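Local coordinates for pyridine nucleotide-disulphide oxidoreductase dimerisation region (Escherichia coli BL21, PDB 6KYY), which is an FAD-containing disulfide reductase that binds copper ions and is probably involved in resistance to reactive chlorine species, at residues K285-T290 with R327-R332; Q394-A399 with M415-G420; R203-I208 with T351-R356; N9-V14 with L123-E128. All coordinates share one frame; numbering follows the deposited sequence.

Contact 1. Residues K285-T290 with R327-R332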
loop_
_atom_site.group_PDB
_atom_site.type_symbol
_atom_site.label_atom_id
_atom_site.label_comp_id
_atom_site.label_asym_id
_atom_site.label_seq_id
_atom_site.Cartn_x
_atom_site.Cartn_y
_atom_site.Cartn_z
ATOM N N LYS B 285 9.945 14.055 28.415
ATOM C CA LYS B 285 9.109 13.097 27.707
ATOM C C LYS B 285 7.713 13.649 27.460
ATOM O O LYS B 285 6.942 13.044 26.708
ATOM C CB LYS B 285 9.027 11.781 28.487
ATOM C CG LYS B 285 8.828 11.942 29.988
ATOM C CD LYS B 285 7.779 10.976 30.520
ATOM C CE LYS B 285 7.823 10.878 32.038
ATOM N NZ LYS B 285 7.094 9.683 32.554
ATOM N N ARG B 286 7.377 14.779 28.083
ATOM C CA ARG B 286 6.138 15.499 27.836
ATOM C C ARG B 286 6.360 16.749 26.997
ATOM O O ARG B 286 5.498 17.634 26.974
ATOM C CB ARG B 286 5.477 15.865 29.162
ATOM C CG ARG B 286 5.227 14.676 30.054
ATOM C CD ARG B 286 5.625 14.968 31.490
ATOM N NE ARG B 286 6.965 14.482 31.800
ATOM C CZ ARG B 286 7.366 14.138 33.018
ATOM N NH1 ARG B 286 6.525 14.217 34.040
ATOM N NH2 ARG B 286 8.604 13.705 33.213
ATOM N N LEU B 287 7.511 16.844 26.325
ATOM C CA LEU B 287 7.839 17.973 25.455
ATOM C C LEU B 287 7.806 19.292 26.223
ATOM O O LEU B 287 7.304 20.307 25.735
ATOM C CB LEU B 287 6.912 18.014 24.242
ATOM C CG LEU B 287 6.910 16.697 23.470
ATOM C CD1 LEU B 287 5.577 16.486 22.791
ATOM C CD2 LEU B 287 8.049 16.664 22.461
ATOM N N HIS B 288 8.344 19.272 27.439
ATOM C CA HIS B 288 8.429 20.449 28.290
ATOM C C HIS B 288 9.831 21.035 28.187
ATOM O O HIS B 288 10.814 20.356 28.504
ATOM C CB HIS B 288 8.113 20.096 29.744
ATOM C CG HIS B 288 6.652 20.100 30.067
ATOM N ND1 HIS B 288 5.898 21.255 30.098
ATOM C CD2 HIS B 288 5.806 19.092 30.384
ATOM C CE1 HIS B 288 4.651 20.956 30.416
ATOM N NE2 HIS B 288 4.568 19.650 30.594
ATOM N N THR B 289 9.922 22.285 27.747
ATOM C CA THR B 289 11.204 22.968 27.742
ATOM C C THR B 289 11.564 23.409 29.162
ATOM O O THR B 289 10.772 23.287 30.099
ATOM C CB THR B 289 11.173 24.159 26.783
ATOM O OG1 THR B 289 12.499 24.428 26.311
ATOM C CG2 THR B 289 10.631 25.393 27.473
ATOM N N THR B 290 12.787 23.923 29.318
ATOM C CA THR B 290 13.263 24.319 30.639
ATOM C C THR B 290 12.474 25.484 31.227
ATOM O O THR B 290 12.536 25.704 32.440
ATOM C CB THR B 290 14.750 24.675 30.583
ATOM O OG1 THR B 290 14.987 25.575 29.492
ATOM C CG2 THR B 290 15.589 23.420 30.392
ATOM N N ARG B 327 0.095 11.237 28.212
ATOM C CA ARG B 327 0.911 10.418 27.334
ATOM C C ARG B 327 2.346 10.937 27.375
ATOM O O ARG B 327 2.626 12.013 27.906
ATOM C CB ARG B 327 0.360 10.436 25.908
ATOM C CG ARG B 327 -0.683 9.364 25.631
ATOM C CD ARG B 327 -0.600 8.861 24.200
ATOM N NE ARG B 327 0.767 8.515 23.826
ATOM C CZ ARG B 327 1.374 8.956 22.730
ATOM N NH1 ARG B 327 0.733 9.761 21.898
ATOM N NH2 ARG B 327 2.621 8.594 22.466
ATOM N N SER B 328 3.266 10.163 26.808
ATOM C CA SER B 328 4.675 10.516 26.905
ATOM C C SER B 328 5.413 10.051 25.660
ATOM O O SER B 328 4.933 9.197 24.913
ATOM C CB SER B 328 5.314 9.905 28.157
ATOM O OG SER B 328 6.675 9.597 27.923
ATOM N N THR B 329 6.594 10.637 25.439
ATOM C CA THR B 329 7.479 10.114 24.405
ATOM C C THR B 329 8.084 8.778 24.810
ATOM O O THR B 329 8.572 8.043 23.944
ATOM C CB THR B 329 8.597 11.109 24.078
ATOM O OG1 THR B 329 9.505 11.202 25.184
ATOM C CG2 THR B 329 8.024 12.484 23.764
ATOM N N ASP B 330 8.061 8.446 26.104
ATOM C CA ASP B 330 8.428 7.108 26.549
ATOM C C ASP B 330 7.447 6.047 26.069
ATOM O O ASP B 330 7.714 4.856 26.248
ATOM C CB ASP B 330 8.524 7.059 28.078
ATOM C CG ASP B 330 9.738 7.797 28.616
ATOM O OD1 ASP B 330 9.755 8.107 29.826
ATOM O OD2 ASP B 330 10.673 8.065 27.833
ATOM N N ASP B 331 6.317 6.448 25.484
ATOM C CA ASP B 331 5.370 5.505 24.905
ATOM C C ASP B 331 5.773 5.045 23.511
ATOM O O ASP B 331 5.118 4.156 22.958
ATOM C CB ASP B 331 3.973 6.129 24.840
ATOM C CG ASP B 331 3.303 6.207 26.196
ATOM O OD1 ASP B 331 3.424 7.256 26.863
ATOM O OD2 ASP B 331 2.649 5.221 26.594
ATOM N N ARG B 332 6.827 5.620 22.938
ATOM C CA ARG B 332 7.210 5.317 21.566
ATOM C C ARG B 332 8.052 4.049 21.512
ATOM O O ARG B 332 9.024 3.904 22.258
ATOM C CB ARG B 332 7.986 6.488 20.965
ATOM C CG ARG B 332 7.127 7.466 20.188
ATOM C CD ARG B 332 7.831 8.800 20.029
ATOM N NE ARG B 332 6.883 9.904 19.919
ATOM C CZ ARG B 332 7.222 11.186 19.984
ATOM N NH1 ARG B 332 8.489 11.529 20.164
ATOM N NH2 ARG B 332 6.293 12.125 19.872
#
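Lys285 and Thr329 are joined by the one hydrogen bond that crosses this contact, and it is a backbone bond. Thr329 N donates a hydrogen bond to Lys285 O, 2.7 Å long and nearly straight at 163°, and it arrives in the carbonyl plane on a lone pair. Ser328 CA adds a C-H contact to the same oxygen, at 3.4 Å.

The van der Waals contacts come mainly from the lysine's methylenes. With CG between the backbone N and the carbonyl carbon (chi1 43°), the chain runs over Ser328 and on toward Asp330, and Lys285 CD lies 3.6 Å from Ser328 CB. Thr329 uses both branches: OG1 sits beside Lys285 CA and CB, while its methyl CG2 is 4.4 Å from Leu287 CG. A beta-branched residue with one polar and one apolar arm suits this border between a surface lysine and a buried leucine.

Charge contributes more loosely. The side chains of Lys285 and Asp330 cross at about a right angle, and Lys285 NZ stays 4.1 Å from Asp330 OD1, so the opposite charges attract without direct pairing. Lys326 brings a second positive charge close to the ammonium of Lys285. Arg327 turns the other way, to a salt bridge with Asp312 on helix 307-321.

Within 327-332, Ser328 OG accepts from Asp330 N at 2.6 Å, as a short hydroxyl side chain can when it folds back on its own chain. The result is an ST turn opening the 3-10 segment 329-331, set in the loop that leads from helix 307-321 to strand 337-339 of the antiparallel sheet.

Contact 2. Residues Q394-A399 with M415-G420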
loop_
_atom_site.group_PDB
_atom_site.type_symbol
_atom_site.label_atom_id
_atom_site.label_comp_id
_atom_site.label_asym_id
_atom_site.label_seq_id
_atom_site.Cartn_x
_atom_site.Cartn_y
_atom_site.Cartn_z
ATOM N N GLN B 394 9.691 -16.227 19.823
ATOM C CA GLN B 394 8.953 -16.258 18.561
ATOM C C GLN B 394 8.566 -14.868 18.069
ATOM O O GLN B 394 7.813 -14.752 17.095
ATOM C CB GLN B 394 7.695 -17.135 18.646
ATOM C CG GLN B 394 7.975 -18.625 18.754
ATOM C CD GLN B 394 7.430 -19.412 17.577
ATOM O OE1 GLN B 394 6.232 -19.381 17.294
ATOM N NE2 GLN B 394 8.310 -20.125 16.883
ATOM N N ARG B 395 9.063 -13.811 18.706
ATOM C CA ARG B 395 8.756 -12.451 18.293
ATOM C C ARG B 395 9.675 -12.014 17.153
ATOM O O ARG B 395 10.693 -12.646 16.856
ATOM C CB ARG B 395 8.890 -11.487 19.473
ATOM C CG ARG B 395 7.743 -11.545 20.468
ATOM C CD ARG B 395 7.766 -10.347 21.407
ATOM N NE ARG B 395 8.286 -10.691 22.727
ATOM C CZ ARG B 395 9.562 -10.576 23.084
ATOM N NH1 ARG B 395 10.458 -10.124 22.216
ATOM N NH2 ARG B 395 9.944 -10.912 24.308
ATOM N N MET B 396 9.301 -10.913 16.510
ATOM C CA MET B 396 10.089 -10.325 15.436
ATOM C C MET B 396 10.833 -9.106 15.965
ATOM O O MET B 396 10.245 -8.262 16.648
ATOM C CB MET B 396 9.201 -9.939 14.253
ATOM C CG MET B 396 8.398 -11.102 13.690
ATOM S SD MET B 396 7.113 -10.617 12.522
ATOM C CE MET B 396 6.878 -8.902 12.959
ATOM N N LEU B 397 12.126 -9.020 15.652
ATOM C CA LEU B 397 12.961 -7.931 16.139
ATOM C C LEU B 397 13.120 -6.798 15.136
ATOM O O LEU B 397 13.401 -5.666 15.544
ATOM C CB LEU B 397 14.347 -8.459 16.524
ATOM C CG LEU B 397 14.350 -9.627 17.511
ATOM C CD1 LEU B 397 15.721 -10.281 17.573
ATOM C CD2 LEU B 397 13.906 -9.166 18.890
ATOM N N GLY B 398 12.947 -7.070 13.852
ATOM C CA GLY B 398 13.080 -6.033 12.851
ATOM C C GLY B 398 12.740 -6.579 11.482
ATOM O O GLY B 398 12.654 -7.794 11.276
ATOM N N ALA B 399 12.548 -5.652 10.546
ATOM C CA ALA B 399 12.215 -6.010 9.176
ATOM C C ALA B 399 12.851 -5.004 8.227
ATOM O O ALA B 399 13.072 -3.846 8.588
ATOM C CB ALA B 399 10.699 -6.060 8.955
ATOM N N MET B 415 2.603 -3.375 13.471
ATOM C CA MET B 415 1.409 -3.669 14.256
ATOM C C MET B 415 1.666 -4.794 15.255
ATOM O O MET B 415 1.546 -4.604 16.471
ATOM C CB MET B 415 0.257 -4.030 13.321
ATOM C CG MET B 415 -0.604 -2.860 12.902
ATOM S SD MET B 415 -1.794 -2.405 14.173
ATOM C CE MET B 415 -1.886 -0.638 13.907
ATOM N N VAL B 416 2.025 -5.979 14.757
ATOM C CA VAL B 416 2.185 -7.131 15.635
ATOM C C VAL B 416 3.432 -7.023 16.503
ATOM O O VAL B 416 3.514 -7.683 17.545
ATOM C CB VAL B 416 2.198 -8.437 14.819
ATOM C CG1 VAL B 416 1.058 -8.448 13.819
ATOM C CG2 VAL B 416 3.524 -8.613 14.107
ATOM N N MET B 417 4.413 -6.206 16.108
ATOM C CA MET B 417 5.581 -6.007 16.962
ATOM C C MET B 417 5.223 -5.177 18.188
ATOM O O MET B 417 5.714 -5.446 19.291
ATOM C CB MET B 417 6.710 -5.347 16.171
ATOM C CG MET B 417 7.444 -6.307 15.250
ATOM S SD MET B 417 9.062 -5.755 14.671
ATOM C CE MET B 417 9.145 -4.107 15.355
ATOM N N ASP B 418 4.365 -4.169 18.017
ATOM C CA ASP B 418 3.907 -3.387 19.160
ATOM C C ASP B 418 3.034 -4.224 20.087
ATOM O O ASP B 418 3.137 -4.114 21.314
ATOM C CB ASP B 418 3.147 -2.151 18.680
ATOM C CG ASP B 418 4.066 -1.067 18.153
ATOM O OD1 ASP B 418 3.572 -0.151 17.461
ATOM O OD2 ASP B 418 5.283 -1.129 18.432
ATOM N N ALA B 419 2.174 -5.069 19.519
ATOM C CA ALA B 419 1.277 -5.909 20.302
ATOM C C ALA B 419 1.950 -7.164 20.844
ATOM O O ALA B 419 1.274 -7.981 21.479
ATOM C CB ALA B 419 0.058 -6.300 19.461
ATOM N N GLY B 420 3.248 -7.342 20.609
ATOM C CA GLY B 420 3.959 -8.484 21.149
ATOM C C GLY B 420 3.528 -9.827 20.607
ATOM O O GLY B 420 3.734 -10.845 21.271
#
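Met396 and Met417 meet at about a right angle, the methyl end of the first against the shank of the second. Met396 leaves the strand toward the helix, and a bend at chi3 (-21°) brings its CE to within 3.5 Å of Met417 CG. The same methyl reaches Val416 CG2 at 3.6 Å, where the two side chains approach at a slant. One flexible methionine thus fits between two successive helix residues, a place that suits an unbranched, apolar chain.

Met417 lies across the strand's backbone. Its CG stands beside its own backbone N (chi1 -77°), and from there the chain passes to the strand so that SD comes 3.4 Å from Met396 O and also borders Leu397 C and Gly398 N. At the outer end, the aliphatic part of Arg395 skirts the helix terminus, with CD 4.1 Å from Gly420 O. Gly420 ends the helix in a Schellman motif, whose positive phi (66°) glycine adopts readily.

Helix 406-418 thereby packs, through strand 396-402, on the antiparallel sheet of the dimerisation domain. Met396 also touches Val413, Phe444 and Leu426, the last on helix 424-428, while Val416 packs on Met415 of the second subunit.

Contact 3. Residues R203-I208 with T351-R356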
loop_
_atom_site.group_PDB
_atom_site.type_symbol
_atom_site.label_atom_id
_atom_site.label_comp_id
_atom_site.label_asym_id
_atom_site.label_seq_id
_atom_site.Cartn_x
_atom_site.Cartn_y
_atom_site.Cartn_z
ATOM N N ARG B 203 23.777 3.077 8.399
ATOM C CA ARG B 203 22.834 2.687 9.439
ATOM C C ARG B 203 21.965 1.502 9.041
ATOM O O ARG B 203 21.201 1.004 9.876
ATOM C CB ARG B 203 21.937 3.872 9.815
ATOM C CG ARG B 203 22.539 4.800 10.856
ATOM C CD ARG B 203 21.549 5.874 11.275
ATOM N NE ARG B 203 21.207 6.764 10.169
ATOM C CZ ARG B 203 21.330 8.087 10.208
ATOM N NH1 ARG B 203 20.995 8.818 9.154
ATOM N NH2 ARG B 203 21.788 8.680 11.303
ATOM N N GLU B 204 22.060 1.038 7.798
ATOM C CA GLU B 204 21.301 -0.106 7.325
ATOM C C GLU B 204 22.209 -1.327 7.223
ATOM O O GLU B 204 23.418 -1.262 7.461
ATOM C CB GLU B 204 20.648 0.205 5.977
ATOM C CG GLU B 204 19.900 1.529 5.932
ATOM C CD GLU B 204 18.573 1.475 6.661
ATOM O OE1 GLU B 204 18.108 0.359 6.972
ATOM O OE2 GLU B 204 17.991 2.550 6.920
ATOM N N ASP B 205 21.614 -2.460 6.863
ATOM C CA ASP B 205 22.389 -3.671 6.645
ATOM C C ASP B 205 23.145 -3.585 5.327
ATOM O O ASP B 205 22.751 -2.868 4.404
ATOM C CB ASP B 205 21.477 -4.896 6.643
ATOM C CG ASP B 205 21.229 -5.439 8.033
ATOM O OD1 ASP B 205 22.176 -5.447 8.847
ATOM O OD2 ASP B 205 20.085 -5.857 8.310
ATOM N N ARG B 206 24.250 -4.327 5.243
ATOM C CA ARG B 206 25.027 -4.335 4.010
ATOM C C ARG B 206 24.277 -5.021 2.877
ATOM O O ARG B 206 24.418 -4.623 1.715
ATOM C CB ARG B 206 26.380 -5.009 4.242
ATOM C CG ARG B 206 27.357 -4.189 5.079
ATOM C CD ARG B 206 27.555 -2.792 4.507
ATOM N NE ARG B 206 26.677 -1.812 5.141
ATOM C CZ ARG B 206 26.403 -0.613 4.636
ATOM N NH1 ARG B 206 26.943 -0.235 3.487
ATOM N NH2 ARG B 206 25.589 0.208 5.284
ATOM N N ASP B 207 23.468 -6.037 3.190
ATOM C CA ASP B 207 22.760 -6.762 2.138
ATOM C C ASP B 207 21.705 -5.888 1.470
ATOM O O ASP B 207 21.501 -5.977 0.254
ATOM C CB ASP B 207 22.128 -8.036 2.702
ATOM C CG ASP B 207 21.463 -7.814 4.044
ATOM O OD1 ASP B 207 22.035 -8.242 5.069
ATOM O OD2 ASP B 207 20.368 -7.216 4.075
ATOM N N ILE B 208 21.030 -5.035 2.239
ATOM C CA ILE B 208 20.060 -4.122 1.643
ATOM C C ILE B 208 20.726 -2.851 1.117
ATOM O O ILE B 208 20.242 -2.261 0.146
ATOM C CB ILE B 208 18.936 -3.785 2.638
ATOM C CG1 ILE B 208 19.501 -3.209 3.937
ATOM C CG2 ILE B 208 18.090 -5.015 2.921
ATOM C CD1 ILE B 208 18.442 -2.628 4.850
ATOM N N THR B 351 18.234 -3.745 12.658
ATOM C CA THR B 351 18.822 -4.401 11.505
ATOM C C THR B 351 19.381 -5.766 11.901
ATOM O O THR B 351 19.432 -6.132 13.079
ATOM C CB THR B 351 19.935 -3.540 10.908
ATOM O OG1 THR B 351 20.903 -3.244 11.922
ATOM C CG2 THR B 351 19.373 -2.240 10.368
ATOM N N GLU B 352 19.807 -6.530 10.892
ATOM C CA GLU B 352 20.493 -7.783 11.179
ATOM C C GLU B 352 21.817 -7.534 11.885
ATOM O O GLU B 352 22.224 -8.331 12.737
ATOM C CB GLU B 352 20.716 -8.579 9.891
ATOM C CG GLU B 352 21.262 -9.980 10.121
ATOM C CD GLU B 352 21.740 -10.639 8.843
ATOM O OE1 GLU B 352 21.368 -10.161 7.750
ATOM O OE2 GLU B 352 22.489 -11.635 8.932
ATOM N N GLU B 353 22.492 -6.429 11.555
ATOM C CA GLU B 353 23.748 -6.091 12.216
ATOM C C GLU B 353 23.568 -5.998 13.726
ATOM O O GLU B 353 24.334 -6.595 14.492
ATOM C CB GLU B 353 24.294 -4.775 11.658
ATOM C CG GLU B 353 25.052 -4.916 10.348
ATOM C CD GLU B 353 26.521 -5.224 10.554
ATOM O OE1 GLU B 353 27.029 -4.994 11.672
ATOM O OE2 GLU B 353 27.169 -5.696 9.596
ATOM N N GLN B 354 22.551 -5.258 14.174
ATOM C CA GLN B 354 22.315 -5.120 15.607
ATOM C C GLN B 354 21.814 -6.424 16.216
ATOM O O GLN B 354 22.177 -6.765 17.348
ATOM C CB GLN B 354 21.319 -3.991 15.875
ATOM C CG GLN B 354 21.540 -2.745 15.039
ATOM C CD GLN B 354 20.347 -1.810 15.073
ATOM O OE1 GLN B 354 19.631 -1.736 16.071
ATOM N NE2 GLN B 354 20.126 -1.089 13.978
ATOM N N ALA B 355 20.976 -7.163 15.485
ATOM C CA ALA B 355 20.461 -8.425 16.003
ATOM C C ALA B 355 21.566 -9.461 16.163
ATOM O O ALA B 355 21.522 -10.272 17.096
ATOM C CB ALA B 355 19.357 -8.958 15.093
ATOM N N ARG B 356 22.559 -9.455 15.268
ATOM C CA ARG B 356 23.711 -10.337 15.435
ATOM C C ARG B 356 24.460 -10.011 16.721
ATOM O O ARG B 356 24.757 -10.901 17.526
ATOM C CB ARG B 356 24.652 -10.214 14.234
ATOM C CG ARG B 356 24.106 -10.745 12.920
ATOM C CD ARG B 356 24.153 -12.257 12.837
ATOM N NE ARG B 356 23.575 -12.732 11.582
ATOM C CZ ARG B 356 23.004 -13.920 11.420
ATOM N NH1 ARG B 356 22.929 -14.768 12.438
ATOM N NH2 ARG B 356 22.505 -14.261 10.242
#
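Asp205, from the pyridine nucleotide-disulphide oxidoreductase region, caps the N terminus of helix 352-358 in the dimerisation domain with its carboxylate. It occupies two of the backbone N-H groups that the first turn of any helix leaves without an acceptor inside it. Glu352 N donates to Asp205 OD2 at 2.7 Å, and Glu353 N donates to Asp205 OD1 at 2.9 Å. Both oxygens use their syn lone pairs, so the carboxylate straddles the two neighbouring amides. A short acidic side chain fits this place, since its charge would be favoured by the positive end of the helix dipole.

The third amide, Gln354 N, is met from within the helix's own segment: Thr351, at the N-cap, accepts it through OG1 in a weak capping bond of 3.4 Å. Thr351 OG1 can do so because it sits between its backbone N and carbonyl carbon (chi1 56°), which leaves the methyl CG2 to pack against Arg203 O at 3.8 Å.

Asp207 OD1 and Glu352 OE1, both acceptors, approach to 3.4 Å; their likely repulsion is probably offset by Lys386, whose ammonium makes salt bridges to both. Buried Glu204 is satisfied by Arg347 and by the hydroxyls of Tyr337 and Tyr175. Glu352, its chain extended, has its other oxygen gripped side-on by Arg356: both NE, at 3.1 Å, and NH2, at 2.9 Å, donate to the single atom OE2, which lies close to the guanidinium plane.

Contact 4. Residues N9-V14 with L123-E128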
loop_
_atom_site.group_PDB
_atom_site.type_symbol
_atom_site.label_atom_id
_atom_site.label_comp_id
_atom_site.label_asym_id
_atom_site.label_seq_id
_atom_site.Cartn_x
_atom_site.Cartn_y
_atom_site.Cartn_z
ATOM N N ASN B 9 -4.759 41.131 22.564
ATOM C CA ASN B 9 -4.996 40.600 23.894
ATOM C C ASN B 9 -3.938 39.546 24.210
ATOM O O ASN B 9 -2.981 39.349 23.456
ATOM C CB ASN B 9 -6.400 40.011 23.998
ATOM C CG ASN B 9 -7.493 41.046 23.849
ATOM O OD1 ASN B 9 -7.234 42.250 23.785
ATOM N ND2 ASN B 9 -8.730 40.576 23.774
ATOM N N LYS B 10 -4.098 38.857 25.335
ATOM C CA LYS B 10 -3.254 37.717 25.657
ATOM C C LYS B 10 -3.945 36.434 25.217
ATOM O O LYS B 10 -5.101 36.186 25.576
ATOM C CB LYS B 10 -2.942 37.665 27.153
ATOM C CG LYS B 10 -1.770 36.747 27.498
ATOM C CD LYS B 10 -1.434 36.778 28.983
ATOM C CE LYS B 10 -2.594 36.277 29.824
ATOM N NZ LYS B 10 -2.202 36.081 31.247
ATOM N N TYR B 11 -3.235 35.622 24.443
ATOM C CA TYR B 11 -3.771 34.356 23.970
ATOM C C TYR B 11 -3.504 33.262 24.994
ATOM O O TYR B 11 -2.416 33.186 25.571
ATOM C CB TYR B 11 -3.156 33.974 22.624
ATOM C CG TYR B 11 -3.518 34.915 21.497
ATOM C CD1 TYR B 11 -4.687 34.739 20.768
ATOM C CD2 TYR B 11 -2.693 35.982 21.164
ATOM C CE1 TYR B 11 -5.022 35.595 19.738
ATOM C CE2 TYR B 11 -3.021 36.846 20.136
ATOM C CZ TYR B 11 -4.186 36.647 19.427
ATOM O OH TYR B 11 -4.519 37.504 18.402
ATOM N N GLN B 12 -4.514 32.419 25.224
ATOM C CA GLN B 12 -4.325 31.273 26.107
ATOM C C GLN B 12 -3.264 30.326 25.563
ATOM O O GLN B 12 -2.597 29.628 26.335
ATOM C CB GLN B 12 -5.648 30.534 26.305
ATOM C CG GLN B 12 -6.712 31.346 27.027
ATOM C CD GLN B 12 -8.111 30.809 26.800
ATOM O OE1 GLN B 12 -8.644 30.880 25.693
ATOM N NE2 GLN B 12 -8.715 30.267 27.852
ATOM N N ALA B 13 -3.089 30.297 24.243
ATOM C CA ALA B 13 -2.071 29.480 23.601
ATOM C C ALA B 13 -1.517 30.234 22.404
ATOM O O ALA B 13 -2.282 30.777 21.602
ATOM C CB ALA B 13 -2.640 28.126 23.160
ATOM N N VAL B 14 -0.192 30.275 22.292
ATOM C CA VAL B 14 0.490 30.865 21.146
ATOM C C VAL B 14 1.414 29.808 20.563
ATOM O O VAL B 14 2.301 29.299 21.260
ATOM C CB VAL B 14 1.277 32.130 21.525
ATOM C CG1 VAL B 14 1.913 32.745 20.288
ATOM C CG2 VAL B 14 0.371 33.135 22.211
ATOM N N LEU B 123 4.865 43.801 15.930
ATOM C CA LEU B 123 3.774 43.595 16.871
ATOM C C LEU B 123 4.302 42.844 18.086
ATOM O O LEU B 123 5.358 42.208 18.038
ATOM C CB LEU B 123 2.608 42.805 16.254
ATOM C CG LEU B 123 1.981 43.248 14.932
ATOM C CD1 LEU B 123 0.889 42.267 14.525
ATOM C CD2 LEU B 123 1.425 44.655 15.040
ATOM N N GLU B 124 3.546 42.913 19.179
ATOM C CA GLU B 124 3.876 42.218 20.416
ATOM C C GLU B 124 2.718 41.307 20.797
ATOM O O GLU B 124 1.564 41.748 20.832
ATOM C CB GLU B 124 4.177 43.209 21.544
ATOM C CG GLU B 124 5.661 43.487 21.746
ATOM C CD GLU B 124 6.234 44.427 20.697
ATOM O OE1 GLU B 124 5.513 45.352 20.265
ATOM O OE2 GLU B 124 7.405 44.241 20.306
ATOM N N ILE B 125 3.026 40.044 21.081
ATOM C CA ILE B 125 2.021 39.013 21.310
ATOM C C ILE B 125 2.354 38.278 22.600
ATOM O O ILE B 125 3.486 37.817 22.781
ATOM C CB ILE B 125 1.947 38.026 20.129
ATOM C CG1 ILE B 125 1.549 38.770 18.851
ATOM C CG2 ILE B 125 0.988 36.882 20.444
ATOM C CD1 ILE B 125 0.929 37.899 17.796
ATOM N N HIS B 126 1.368 38.163 23.487
ATOM C CA HIS B 126 1.538 37.512 24.777
ATOM C C HIS B 126 0.817 36.170 24.797
ATOM O O HIS B 126 -0.174 35.967 24.089
ATOM C CB HIS B 126 1.011 38.394 25.914
ATOM C CG HIS B 126 1.336 39.845 25.751
ATOM N ND1 HIS B 126 2.620 40.303 25.552
ATOM C CD2 HIS B 126 0.543 40.943 25.763
ATOM C CE1 HIS B 126 2.605 41.619 25.446
ATOM N NE2 HIS B 126 1.356 42.033 25.571
ATOM N N GLY B 127 1.319 35.258 25.625
ATOM C CA GLY B 127 0.735 33.935 25.717
ATOM C C GLY B 127 0.766 33.319 27.101
ATOM O O GLY B 127 1.816 33.280 27.749
ATOM N N GLU B 128 -0.392 32.842 27.566
ATOM C CA GLU B 128 -0.431 32.058 28.795
ATOM C C GLU B 128 0.406 30.794 28.654
ATOM O O GLU B 128 1.143 30.418 29.574
ATOM C CB GLU B 128 -1.876 31.705 29.147
ATOM C CG GLU B 128 -2.553 32.676 30.096
ATOM C CD GLU B 128 -4.060 32.502 30.128
ATOM O OE1 GLU B 128 -4.737 33.292 30.818
ATOM O OE2 GLU B 128 -4.567 31.575 29.461
#
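Lys10 sets its CG against His126 CB at 3.6 Å, the two side chains crossing at about a right angle. Its CG lies opposite its own backbone N (chi1 -164°), and a bend at chi3 then carries the amine over Glu128, where Lys10 NZ and Glu128 OE1 form a long salt bridge of 3.8 Å. Long, charged chains suit the exposed face that carries Lys10. His126 directs ND1 to Ser113 instead.

Tyr11 forms the register of the pair, a parallel bridge with Gly127. Its N donates to His126 O over 3.1 Å, from above the carbonyl plane, and its O accepts from Glu128 N at 2.9 Å. The ring turns inward: CD2 is 3.9 Å from Ile125 CG2, while the hydroxyl finds Asp100, so this buried aromatic has a partner for its polar end. Gln12, where the chain turns a corner, lies side by side with Glu128, CG at 3.3 Å from OE2; its own amide oxygen accepts from Arg35 N.

Val14, beyond the corner and buried, brings CG2 to 3.6 Å from Gly127 CA, a close approach that the absence of a side chain on the glycine permits. Ile125 CG2 borders the same methyl, and Ile39 touches both residues.

Strand 123-127 thus joins its antiparallel neighbour 113-116 to the first strand of the Rossmann-type FAD-binding domain, strand 10-16, which runs into a turn that fits the glycine-rich dinucleotide-binding pattern.

Along the chain contact 4 closes first, contact 3 then encloses contact 1, and contact 2 opens last. Contact 4 lies in the FAD-binding sheet, with the side chain of Val14 about 9 Å from the bound FAD and that of Lys10 about 11 Å from a copper ion. The centres of contacts 1 and 3 are about 29 Å apart, and the Leu287 side chain is about 10 Å from FAD. Contacts 2 and 3 both involve the antiparallel-sheet region; their centres are about 17 Å apart, and their nearest atoms about 5 Å. Contacts 3 and 4, centres about 49 Å apart, lie on opposite sides of the chain's centre. Contacts 1, 2 and 3 lie away from the redox-active cysteines.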